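Local coordinates for protein UV damage endonuclease (Sulfolobus acidocaldarius, PDB 3TC3) that is a manganese-bound TIM-barrel endonuclease of DNA repair that recognises different lesions in damaged DNA by flipping out dinucleotides and probably nicks the strand there, at residues L128-I140 and S173-P185. Numbering follows the deposited sequence.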
loop_
_atom_site.group_PDB
_atom_site.type_symbol
_atom_site.label_atom_id
_atom_site.label_comp_id
_atom_site.label_asym_id
_atom_site.label_seq_id
_atom_site.Cartn_x
_atom_site.Cartn_y
_atom_site.Cartn_z
ATOM N N LEU A 128 1.453 -12.419 -8.607
ATOM C CA LEU A 128 2.132 -12.118 -9.893
ATOM C C LEU A 128 2.954 -13.336 -10.299
ATOM O O LEU A 128 3.180 -13.515 -11.503
ATOM C CB LEU A 128 3.017 -10.853 -9.716
ATOM C CG LEU A 128 3.811 -10.574 -11.035
ATOM C CD1 LEU A 128 2.870 -10.181 -12.202
ATOM C CD2 LEU A 128 4.642 -9.360 -10.683
ATOM N N ASN A 129 3.373 -14.151 -9.310
ATOM C CA ASN A 129 4.220 -15.315 -9.625
ATOM C C ASN A 129 3.422 -16.608 -9.598
ATOM O O ASN A 129 3.959 -17.743 -9.417
ATOM C CB ASN A 129 5.356 -15.410 -8.611
ATOM C CG ASN A 129 4.882 -15.881 -7.261
ATOM O OD1 ASN A 129 3.686 -15.856 -6.949
ATOM N ND2 ASN A 129 5.824 -16.474 -6.487
ATOM N N SER A 130 2.112 -16.552 -9.776
ATOM C CA SER A 130 1.351 -17.824 -9.839
ATOM C C SER A 130 1.811 -18.764 -10.939
ATOM O O SER A 130 2.248 -18.319 -11.996
ATOM C CB SER A 130 -0.139 -17.493 -10.179
ATOM O OG SER A 130 -0.939 -18.699 -10.122
ATOM N N VAL A 131 1.699 -20.055 -10.689
ATOM C CA VAL A 131 1.932 -21.021 -11.781
ATOM C C VAL A 131 0.760 -21.129 -12.763
ATOM O O VAL A 131 0.886 -21.735 -13.838
ATOM C CB VAL A 131 2.255 -22.445 -11.226
ATOM C CG1 VAL A 131 3.475 -22.471 -10.287
ATOM C CG2 VAL A 131 1.088 -23.046 -10.482
ATOM N N ARG A 132 -0.366 -20.503 -12.434
ATOM C CA ARG A 132 -1.562 -20.596 -13.243
ATOM C C ARG A 132 -1.649 -19.380 -14.136
ATOM O O ARG A 132 -1.785 -18.213 -13.648
ATOM C CB ARG A 132 -2.775 -20.648 -12.349
ATOM C CG ARG A 132 -2.717 -21.800 -11.431
ATOM C CD ARG A 132 -3.984 -21.969 -10.571
ATOM N NE ARG A 132 -5.163 -22.407 -11.324
ATOM C CZ ARG A 132 -5.555 -23.685 -11.421
ATOM N NH1 ARG A 132 -4.811 -24.660 -10.852
ATOM N NH2 ARG A 132 -6.667 -24.011 -12.082
ATOM N N GLU A 133 -1.628 -19.618 -15.449
ATOM C CA GLU A 133 -1.629 -18.482 -16.381
ATOM C C GLU A 133 -2.816 -17.541 -16.188
ATOM O O GLU A 133 -2.664 -16.325 -16.349
ATOM C CB GLU A 133 -1.651 -19.020 -17.808
ATOM C CG GLU A 133 -1.493 -17.938 -18.864
ATOM C CD GLU A 133 -1.264 -18.583 -20.237
ATOM O OE1 GLU A 133 -1.699 -19.763 -20.406
ATOM O OE2 GLU A 133 -0.623 -17.938 -21.121
ATOM N N GLU A 134 -3.996 -18.077 -15.895
ATOM C CA GLU A 134 -5.155 -17.218 -15.798
ATOM C C GLU A 134 -5.041 -16.364 -14.528
ATOM O O GLU A 134 -5.633 -15.285 -14.457
ATOM C CB GLU A 134 -6.408 -18.092 -15.783
ATOM C CG GLU A 134 -6.833 -18.740 -14.549
ATOM C CD GLU A 134 -6.108 -20.070 -14.201
ATOM O OE1 GLU A 134 -5.263 -20.571 -15.048
ATOM O OE2 GLU A 134 -6.500 -20.564 -13.040
ATOM N N VAL A 135 -4.352 -16.860 -13.491
ATOM C CA VAL A 135 -4.214 -16.081 -12.230
ATOM C C VAL A 135 -3.216 -14.934 -12.460
ATOM O O VAL A 135 -3.439 -13.811 -11.996
ATOM C CB VAL A 135 -3.745 -16.970 -11.056
ATOM C CG1 VAL A 135 -3.431 -16.091 -9.794
ATOM C CG2 VAL A 135 -4.810 -18.029 -10.713
ATOM N N VAL A 136 -2.157 -15.204 -13.233
ATOM C CA VAL A 136 -1.177 -14.165 -13.626
ATOM C C VAL A 136 -1.936 -13.082 -14.431
ATOM O O VAL A 136 -1.810 -11.862 -14.146
ATOM C CB VAL A 136 -0.025 -14.747 -14.438
ATOM C CG1 VAL A 136 0.911 -13.562 -14.841
ATOM C CG2 VAL A 136 0.769 -15.728 -13.540
ATOM N N ARG A 137 -2.735 -13.523 -15.402
ATOM C CA ARG A 137 -3.472 -12.606 -16.201
ATOM C C ARG A 137 -4.404 -11.713 -15.357
ATOM O O ARG A 137 -4.480 -10.483 -15.561
ATOM C CB ARG A 137 -4.329 -13.369 -17.263
ATOM C CG ARG A 137 -4.947 -12.530 -18.347
ATOM C CD ARG A 137 -4.831 -13.364 -19.692
ATOM N NE ARG A 137 -5.392 -14.717 -19.573
ATOM C CZ ARG A 137 -4.732 -15.868 -19.690
ATOM N NH1 ARG A 137 -3.426 -15.879 -19.930
ATOM N NH2 ARG A 137 -5.396 -17.014 -19.552
ATOM N N SER A 138 -5.203 -12.297 -14.481
ATOM C CA SER A 138 -6.144 -11.469 -13.746
ATOM C C SER A 138 -5.373 -10.567 -12.758
ATOM O O SER A 138 -5.816 -9.427 -12.483
ATOM C CB SER A 138 -7.195 -12.336 -13.020
ATOM O OG SER A 138 -6.568 -13.202 -12.121
ATOM N N SER A 139 -4.243 -11.083 -12.255
ATOM C CA SER A 139 -3.437 -10.262 -11.338
ATOM C C SER A 139 -2.898 -9.009 -12.066
ATOM O O SER A 139 -2.903 -7.918 -11.501
ATOM C CB SER A 139 -2.238 -11.078 -10.818
ATOM O OG SER A 139 -2.774 -12.161 -10.034
ATOM N N ILE A 140 -2.415 -9.183 -13.318
ATOM C CA ILE A 140 -1.934 -8.034 -14.110
ATOM C C ILE A 140 -3.068 -7.065 -14.409
ATOM O O ILE A 140 -2.886 -5.900 -14.331
ATOM C CB ILE A 140 -1.237 -8.576 -15.359
ATOM C CG1 ILE A 140 0.060 -9.240 -14.894
ATOM C CG2 ILE A 140 -0.896 -7.342 -16.298
ATOM C CD1 ILE A 140 0.927 -9.952 -16.077
ATOM N N SER A 173 9.826 -20.112 -7.137
ATOM C CA SER A 173 8.779 -19.059 -6.948
ATOM C C SER A 173 9.367 -17.671 -7.068
ATOM O O SER A 173 8.698 -16.752 -7.620
ATOM C CB SER A 173 8.090 -19.239 -5.590
ATOM O OG SER A 173 7.219 -20.423 -5.581
ATOM N N LEU A 174 10.611 -17.469 -6.592
ATOM C CA LEU A 174 11.298 -16.173 -6.802
ATOM C C LEU A 174 11.596 -15.907 -8.305
ATOM O O LEU A 174 11.434 -14.759 -8.801
ATOM C CB LEU A 174 12.660 -16.051 -5.987
ATOM C CG LEU A 174 12.406 -16.159 -4.494
ATOM C CD1 LEU A 174 13.806 -16.155 -3.819
ATOM C CD2 LEU A 174 11.596 -14.962 -3.987
ATOM N N ASN A 175 12.053 -16.966 -9.009
ATOM C CA ASN A 175 12.362 -16.765 -10.394
ATOM C C ASN A 175 11.094 -16.570 -11.237
ATOM O O ASN A 175 11.139 -15.706 -12.130
ATOM C CB ASN A 175 13.252 -17.900 -10.853
ATOM C CG ASN A 175 14.739 -17.635 -10.431
ATOM O OD1 ASN A 175 15.325 -16.523 -10.690
ATOM N ND2 ASN A 175 15.315 -18.585 -9.758
ATOM N N ARG A 176 9.995 -17.225 -10.869
ATOM C CA ARG A 176 8.703 -16.973 -11.576
ATOM C C ARG A 176 8.273 -15.506 -11.307
ATOM O O ARG A 176 7.788 -14.819 -12.228
ATOM C CB ARG A 176 7.525 -17.837 -11.105
ATOM C CG ARG A 176 7.676 -19.323 -11.515
ATOM C CD ARG A 176 6.293 -20.054 -11.391
ATOM N NE ARG A 176 5.609 -19.799 -10.106
ATOM C CZ ARG A 176 5.905 -20.414 -8.974
ATOM N NH1 ARG A 176 6.849 -21.403 -8.948
ATOM N NH2 ARG A 176 5.280 -20.081 -7.863
ATOM N N PHE A 177 8.523 -15.009 -10.101
ATOM C CA PHE A 177 8.129 -13.610 -9.889
ATOM C C PHE A 177 8.896 -12.686 -10.823
ATOM O O PHE A 177 8.354 -11.758 -11.406
ATOM C CB PHE A 177 8.398 -13.247 -8.438
ATOM C CG PHE A 177 8.035 -11.812 -8.121
ATOM C CD1 PHE A 177 8.918 -10.735 -8.424
ATOM C CD2 PHE A 177 6.811 -11.541 -7.503
ATOM C CE1 PHE A 177 8.498 -9.455 -8.172
ATOM C CE2 PHE A 177 6.401 -10.210 -7.283
ATOM C CZ PHE A 177 7.273 -9.152 -7.576
ATOM N N ILE A 178 10.219 -12.852 -10.827
ATOM C CA ILE A 178 11.095 -12.009 -11.679
ATOM C C ILE A 178 10.715 -12.130 -13.198
ATOM O O ILE A 178 10.598 -11.078 -13.870
ATOM C CB ILE A 178 12.561 -12.380 -11.474
ATOM C CG1 ILE A 178 12.981 -11.920 -10.054
ATOM C CG2 ILE A 178 13.440 -11.678 -12.549
ATOM C CD1 ILE A 178 14.391 -12.378 -9.644
ATOM N N GLU A 179 10.444 -13.369 -13.654
ATOM C CA GLU A 179 10.070 -13.565 -15.058
ATOM C C GLU A 179 8.804 -12.776 -15.400
ATOM O O GLU A 179 8.754 -12.108 -16.414
ATOM C CB GLU A 179 9.892 -15.054 -15.398
ATOM C CG GLU A 179 9.863 -15.239 -16.955
ATOM C CD GLU A 179 9.324 -16.539 -17.562
ATOM O OE1 GLU A 179 8.957 -17.488 -16.844
ATOM O OE2 GLU A 179 9.263 -16.556 -18.821
ATOM N N ASN A 180 7.785 -12.898 -14.530
ATOM C CA ASN A 180 6.511 -12.283 -14.875
ATOM C C ASN A 180 6.561 -10.769 -14.648
ATOM O O ASN A 180 5.934 -10.009 -15.377
ATOM C CB ASN A 180 5.401 -12.882 -13.985
ATOM C CG ASN A 180 5.100 -14.386 -14.370
ATOM O OD1 ASN A 180 5.620 -14.831 -15.416
ATOM N ND2 ASN A 180 4.375 -15.123 -13.606
ATOM N N PHE A 181 7.368 -10.321 -13.636
ATOM C CA PHE A 181 7.578 -8.908 -13.466
ATOM C C PHE A 181 8.125 -8.237 -14.756
ATOM O O PHE A 181 7.743 -7.137 -15.152
ATOM C CB PHE A 181 8.577 -8.640 -12.296
ATOM C CG PHE A 181 8.983 -7.225 -12.203
ATOM C CD1 PHE A 181 8.140 -6.248 -11.628
ATOM C CD2 PHE A 181 10.267 -6.870 -12.624
ATOM C CE1 PHE A 181 8.547 -4.853 -11.580
ATOM C CE2 PHE A 181 10.654 -5.551 -12.558
ATOM C CZ PHE A 181 9.836 -4.528 -12.009
ATOM N N ARG A 182 9.027 -8.978 -15.409
ATOM C CA ARG A 182 9.738 -8.428 -16.572
ATOM C C ARG A 182 8.808 -8.332 -17.815
ATOM O O ARG A 182 9.219 -7.748 -18.823
ATOM C CB ARG A 182 10.947 -9.365 -16.858
ATOM C CG ARG A 182 12.087 -8.959 -15.906
ATOM C CD ARG A 182 13.204 -9.963 -16.018
ATOM N NE ARG A 182 14.291 -9.578 -15.126
ATOM C CZ ARG A 182 15.308 -10.362 -14.843
ATOM N NH1 ARG A 182 15.355 -11.624 -15.334
ATOM N NH2 ARG A 182 16.244 -9.890 -13.992
ATOM N N LYS A 183 7.634 -8.928 -17.725
ATOM C CA LYS A 183 6.626 -8.794 -18.807
ATOM C C LYS A 183 5.655 -7.642 -18.549
ATOM O O LYS A 183 4.763 -7.374 -19.392
ATOM C CB LYS A 183 5.867 -10.078 -18.923
ATOM C CG LYS A 183 6.739 -11.202 -19.405
ATOM C CD LYS A 183 5.940 -12.488 -19.331
ATOM C CE LYS A 183 6.828 -13.654 -19.745
ATOM N NZ LYS A 183 5.923 -14.835 -19.499
ATOM N N LEU A 184 5.683 -7.040 -17.387
ATOM C CA LEU A 184 4.750 -5.930 -17.137
ATOM C C LEU A 184 4.965 -4.675 -17.973
ATOM O O LEU A 184 6.105 -4.325 -18.305
ATOM C CB LEU A 184 4.860 -5.515 -15.635
ATOM C CG LEU A 184 4.377 -6.523 -14.613
ATOM C CD1 LEU A 184 4.700 -6.037 -13.252
ATOM C CD2 LEU A 184 2.846 -6.781 -14.786
ATOM N N PRO A 185 3.903 -3.947 -18.292
ATOM C CA PRO A 185 4.093 -2.621 -18.885
ATOM C C PRO A 185 4.689 -1.669 -17.891
ATOM O O PRO A 185 4.509 -1.832 -16.686
ATOM C CB PRO A 185 2.654 -2.165 -19.216
ATOM C CG PRO A 185 1.835 -2.892 -18.249
ATOM C CD PRO A 185 2.495 -4.257 -18.034
HETATM O O HOH W 1 3.629 -17.885 -14.252
#
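Asn129 and Arg176 join two consecutive beta-alpha units of a TIM barrel. The loop after strand 117-120, with the start of helix 133-153, lies across helix 170-181, which follows strand 158-162. Polar side chains of the helix hold successive loop carbonyls. Arg176 NE donates to Asn129 O at 2.7 Å, within the guanidinium plane, and NH2 adds a weak bond to the same oxygen. The bend at chi3 (-48°) turns the group back toward this carbonyl. NH1 is bonded to Met167 O. Asn180 ND2 donates to Leu128 O at 2.9 Å, in the carbonyl plane and with an N-H...O angle of 163°. A water accepts from ND2 and donates to Ser130 O, so the amide grips the loop at a second point. In the other direction, Asn129 ND2 donates to Ser173 O at 3.1 Å from above the carbonyl plane. Phe177 N reaches that oxygen from the opposite face. Asn129 ND2 is also bonded to Ser165 O.

Toward the barrel, Leu128 CD2 sits over a face of the Phe177 ring, a CH-pi contact 4.3 Å from the centroid, while Asn129 CB lies at the ring's edge. Both Leu128 and Phe177 also pack on Ile161 of strand 158-162. CD2 of Leu128 further touches Phe181 CB and Leu184 CD1. Farther along, Ile140 CG1 meets Leu184 CD2 at 3.7 Å, linking helix 133-153 to the type I turn from Phe181 to Leu184. Val136 CG2 sets an aliphatic group against the Asn180 amide, at ND2.

The Arg176 guanidinium is sandwiched: Ser173 CA lies over one face, toward the rim, and Val131 CG1 sits 3.4 Å above the centre of the other.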